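Local coordinates for protein lyase/mutase (Burkholderia cenocepacia, PDB 4LSB) that is a lyase/mutase-type enzyme of the phosphoenolpyruvate phosphomutase family that binds magnesium and folds as a TIM-type beta/alpha barrel, at residues A115-A127 with L155-N167. Numbering follows the deposited sequence.
Sequences AEAGAVGGSIEDA and LPFPFTLTARCEN
Glu125 and Arg164 run side by side off adjacent parallel strands, and Glu125 OE1 lies over the centre of the guanidinium face, 3.3 Å from Arg164 CZ. No N-H points at this oxygen, so the pairing there is one of charge alone. Along part of its edge the guanidinium grips Glu166: Arg164 NE reaches Glu166 OE2 at 2.7 Å with an angle of 167° at the hydrogen, and Arg164 NH2 donates to Glu166 OE1, a side-on grip with two nitrogens. The two carboxylates of Glu125 and Glu166 stack almost parallel, OE1 to OE1 4.1 Å. Arg164 NH1 donates to a water that also bonds Ser123 OG. Asp126 CG sits between its own N and carbonyl carbon (chi1 59°), which brings OD1 2.8 Å from Glu166 N to accept on its syn lone pair; OD2 bonds Tyr185 OH.

Behind this end, strands 121-125 and 160-164 pair through five good backbone bonds, from Thr160 N to Val120 O through Arg164 N to Ile124 O. At the other end Phe159, its CG anti to the backbone N (chi1 -179°), lays one ring face against Gly121 CA, 3.6 Å from the ring centroid, while Ala115 CB meets Leu155 CD1 and the edge of Phe157. Helix 138-153 links the strands in a beta-alpha-beta unit of the barrel; strands 92-95 and 192-194 flank the pair.

Glu125 lies near the magnesium ion held by Ser58 and Glu97, and a guanidinium that meets one carboxylate over its face and the other along its edge probably offsets the repulsion between them beside that site.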
loop_
_atom_site.group_PDB
_atom_site.type_symbol
_atom_site.label_atom_id
_atom_site.label_comp_id
_atom_site.label_asym_id
_atom_site.label_seq_id
_atom_site.Cartn_x
_atom_site.Cartn_y
_atom_site.Cartn_z
ATOM N N ALA B 115 22.108 5.508 6.601
ATOM C CA ALA B 115 22.764 4.355 7.206
ATOM C C ALA B 115 22.246 4.117 8.617
ATOM O O ALA B 115 21.959 2.981 9.005
ATOM C CB ALA B 115 24.290 4.518 7.196
ATOM N N GLU B 116 22.067 5.207 9.372
ATOM C CA GLU B 116 21.589 5.110 10.728
ATOM C C GLU B 116 20.201 4.463 10.709
ATOM O O GLU B 116 19.896 3.635 11.563
ATOM C CB GLU B 116 21.603 6.507 11.342
ATOM C CG GLU B 116 21.364 6.619 12.822
ATOM C CD GLU B 116 21.559 8.080 13.282
ATOM O OE1 GLU B 116 22.657 8.390 13.831
ATOM O OE2 GLU B 116 20.654 8.935 13.048
ATOM N N ALA B 117 19.387 4.777 9.692
ATOM C CA ALA B 117 18.068 4.153 9.523
ATOM C C ALA B 117 18.092 2.713 9.085
ATOM O O ALA B 117 17.044 2.049 9.065
ATOM C CB ALA B 117 17.213 4.969 8.558
ATOM N N GLY B 118 19.271 2.201 8.719
ATOM C CA GLY B 118 19.469 0.814 8.455
ATOM C C GLY B 118 19.779 0.419 7.028
ATOM O O GLY B 118 20.004 -0.755 6.726
ATOM N N ALA B 119 19.813 1.397 6.140
ATOM C CA ALA B 119 20.170 1.130 4.756
ATOM C C ALA B 119 21.651 0.742 4.628
ATOM O O ALA B 119 22.513 1.239 5.342
ATOM C CB ALA B 119 19.837 2.323 3.877
ATOM N N VAL B 120 21.926 -0.138 3.677
ATOM C CA VAL B 120 23.298 -0.491 3.378
ATOM C C VAL B 120 23.726 0.018 2.024
ATOM O O VAL B 120 24.815 -0.257 1.539
ATOM C CB VAL B 120 23.540 -1.978 3.481
ATOM C CG1 VAL B 120 23.466 -2.442 4.913
ATOM C CG2 VAL B 120 22.572 -2.764 2.606
ATOM N N GLY B 121 22.858 0.749 1.370
ATOM C CA GLY B 121 23.207 1.427 0.162
ATOM C C GLY B 121 22.199 2.525 -0.109
ATOM O O GLY B 121 21.136 2.623 0.529
ATOM N N GLY B 122 22.514 3.346 -1.064
ATOM C CA GLY B 122 21.536 4.360 -1.525
ATOM C C GLY B 122 22.005 5.143 -2.726
ATOM O O GLY B 122 23.173 5.078 -3.066
ATOM N N SER B 123 21.070 5.894 -3.333
ATOM C CA SER B 123 21.274 6.677 -4.542
ATOM C C SER B 123 21.221 8.185 -4.314
ATOM O O SER B 123 20.331 8.691 -3.620
ATOM C CB SER B 123 20.216 6.343 -5.620
ATOM O OG SER B 123 18.855 6.598 -5.236
ATOM N N ILE B 124 22.130 8.884 -4.958
ATOM C CA ILE B 124 22.147 10.347 -4.980
ATOM C C ILE B 124 22.100 10.773 -6.421
ATOM O O ILE B 124 22.987 10.443 -7.204
ATOM C CB ILE B 124 23.397 10.944 -4.300
ATOM C CG1 ILE B 124 23.447 10.584 -2.817
ATOM C CG2 ILE B 124 23.416 12.462 -4.401
ATOM C CD1 ILE B 124 22.309 11.128 -1.938
ATOM N N GLU B 125 21.068 11.531 -6.755
ATOM C CA GLU B 125 20.902 11.978 -8.119
ATOM C C GLU B 125 21.329 13.411 -8.348
ATOM O O GLU B 125 21.446 14.203 -7.393
ATOM C CB GLU B 125 19.471 11.760 -8.580
ATOM C CG GLU B 125 18.443 12.581 -7.863
ATOM C CD GLU B 125 17.035 11.987 -7.930
ATOM O OE1 GLU B 125 16.807 10.755 -7.784
ATOM O OE2 GLU B 125 16.127 12.811 -8.078
ATOM N N ASP B 126 21.558 13.752 -9.610
ATOM C CA ASP B 126 22.002 15.132 -9.995
ATOM C C ASP B 126 20.892 16.037 -10.555
ATOM O O ASP B 126 21.146 16.914 -11.358
ATOM C CB ASP B 126 23.199 15.040 -10.960
ATOM C CG ASP B 126 22.877 14.242 -12.247
ATOM O OD1 ASP B 126 21.696 13.953 -12.415
ATOM O OD2 ASP B 126 23.782 13.949 -13.044
ATOM N N ALA B 127 19.656 15.794 -10.153
ATOM C CA ALA B 127 18.542 16.648 -10.500
ATOM C C ALA B 127 18.386 17.670 -9.395
ATOM O O ALA B 127 18.304 17.326 -8.222
ATOM C CB ALA B 127 17.252 15.865 -10.667
ATOM N N LEU B 155 31.665 4.766 7.252
ATOM C CA LEU B 155 30.811 3.868 7.980
ATOM C C LEU B 155 31.586 2.598 8.255
ATOM O O LEU B 155 32.525 2.294 7.508
ATOM C CB LEU B 155 29.560 3.507 7.146
ATOM C CG LEU B 155 28.606 4.672 6.818
ATOM C CD1 LEU B 155 27.585 4.241 5.791
ATOM C CD2 LEU B 155 27.931 5.243 8.058
ATOM N N PRO B 156 31.171 1.846 9.273
ATOM C CA PRO B 156 31.940 0.632 9.663
ATOM C C PRO B 156 31.542 -0.652 8.892
ATOM O O PRO B 156 31.806 -1.772 9.345
ATOM C CB PRO B 156 31.611 0.486 11.148
ATOM C CG PRO B 156 30.244 1.044 11.285
ATOM C CD PRO B 156 30.162 2.192 10.288
ATOM N N PHE B 157 30.916 -0.473 7.747
ATOM C CA PHE B 157 30.531 -1.578 6.856
ATOM C C PHE B 157 30.496 -0.996 5.468
ATOM O O PHE B 157 30.500 0.226 5.315
ATOM C CB PHE B 157 29.160 -2.149 7.220
ATOM C CG PHE B 157 28.099 -1.115 7.367
ATOM C CD1 PHE B 157 27.456 -0.574 6.253
ATOM C CD2 PHE B 157 27.749 -0.662 8.620
ATOM C CE1 PHE B 157 26.478 0.395 6.402
ATOM C CE2 PHE B 157 26.782 0.295 8.766
ATOM C CZ PHE B 157 26.150 0.835 7.661
ATOM N N PRO B 158 30.506 -1.861 4.433
ATOM C CA PRO B 158 30.553 -1.321 3.094
ATOM C C PRO B 158 29.181 -0.767 2.665
ATOM O O PRO B 158 28.186 -1.495 2.605
ATOM C CB PRO B 158 30.945 -2.518 2.220
ATOM C CG PRO B 158 30.825 -3.730 3.067
ATOM C CD PRO B 158 30.770 -3.305 4.506
ATOM N N PHE B 159 29.127 0.510 2.382
ATOM C CA PHE B 159 27.876 1.150 1.949
ATOM C C PHE B 159 27.953 1.278 0.439
ATOM O O PHE B 159 28.953 1.805 -0.092
ATOM C CB PHE B 159 27.695 2.504 2.620
ATOM C CG PHE B 159 26.402 3.221 2.253
ATOM C CD1 PHE B 159 26.294 3.950 1.079
ATOM C CD2 PHE B 159 25.320 3.186 3.113
ATOM C CE1 PHE B 159 25.131 4.598 0.772
ATOM C CE2 PHE B 159 24.158 3.816 2.800
ATOM C CZ PHE B 159 24.058 4.530 1.617
ATOM N N THR B 160 26.965 0.724 -0.252
ATOM C CA THR B 160 26.970 0.705 -1.713
ATOM C C THR B 160 26.266 1.932 -2.245
ATOM O O THR B 160 25.026 2.029 -2.180
ATOM C CB THR B 160 26.306 -0.545 -2.284
ATOM O OG1 THR B 160 27.052 -1.679 -1.858
ATOM C CG2 THR B 160 26.272 -0.481 -3.806
ATOM N N LEU B 161 27.089 2.908 -2.683
ATOM C CA LEU B 161 26.613 4.173 -3.210
ATOM C C LEU B 161 26.312 4.112 -4.706
ATOM O O LEU B 161 27.183 3.837 -5.511
ATOM C CB LEU B 161 27.544 5.356 -2.937
ATOM C CG LEU B 161 27.044 6.709 -3.483
ATOM C CD1 LEU B 161 25.907 7.308 -2.682
ATOM C CD2 LEU B 161 28.167 7.743 -3.560
ATOM N N THR B 162 25.053 4.390 -5.037
ATOM C CA THR B 162 24.633 4.522 -6.436
ATOM C C THR B 162 24.593 6.014 -6.786
ATOM O O THR B 162 23.897 6.785 -6.138
ATOM C CB THR B 162 23.268 3.864 -6.683
ATOM O OG1 THR B 162 23.305 2.485 -6.353
ATOM C CG2 THR B 162 22.876 3.985 -8.144
ATOM N N ALA B 163 25.347 6.413 -7.816
ATOM C CA ALA B 163 25.316 7.751 -8.317
ATOM C C ALA B 163 24.413 7.765 -9.555
ATOM O O ALA B 163 24.590 6.936 -10.467
ATOM C CB ALA B 163 26.724 8.211 -8.687
ATOM N N ARG B 164 23.395 8.621 -9.507
ATOM C CA ARG B 164 22.428 8.800 -10.602
ATOM C C ARG B 164 22.669 10.049 -11.450
ATOM O O ARG B 164 22.914 11.162 -10.955
ATOM C CB ARG B 164 21.000 8.849 -10.044
ATOM C CG ARG B 164 20.406 7.474 -9.758
ATOM C CD ARG B 164 19.050 7.475 -9.079
ATOM N NE ARG B 164 18.043 8.170 -9.868
ATOM C CZ ARG B 164 16.744 8.053 -9.686
ATOM N NH1 ARG B 164 16.238 7.243 -8.774
ATOM N NH2 ARG B 164 15.936 8.754 -10.438
ATOM N N CYS B 165 22.578 9.857 -12.749
ATOM C CA CYS B 165 22.556 10.965 -13.707
ATOM C C CYS B 165 21.166 11.023 -14.342
ATOM O O CYS B 165 20.695 10.048 -14.972
ATOM C CB CYS B 165 23.637 10.837 -14.766
ATOM S SG CYS B 165 23.443 12.116 -16.030
ATOM N N GLU B 166 20.506 12.163 -14.164
ATOM C CA GLU B 166 19.097 12.260 -14.465
ATOM C C GLU B 166 18.795 12.880 -15.831
ATOM O O GLU B 166 17.649 13.172 -16.128
ATOM C CB GLU B 166 18.390 13.042 -13.364
ATOM C CG GLU B 166 18.584 12.455 -11.998
ATOM C CD GLU B 166 17.938 11.089 -11.843
ATOM O OE1 GLU B 166 16.690 11.028 -11.858
ATOM O OE2 GLU B 166 18.660 10.077 -11.693
ATOM N N ASN B 167 19.835 13.066 -16.626
ATOM C CA ASN B 167 19.751 13.710 -17.934
ATOM C C ASN B 167 18.553 13.317 -18.761
ATOM O O ASN B 167 17.816 14.196 -19.253
ATOM C CB ASN B 167 20.995 13.422 -18.737
ATOM C CG ASN B 167 22.092 14.438 -18.515
ATOM O OD1 ASN B 167 21.883 15.477 -17.899
ATOM N ND2 ASN B 167 23.263 14.138 -19.020
HETATM O O HOH W 1 17.272 5.126 -6.839
HETATM O O HOH W 2 24.406 12.404 -8.747
#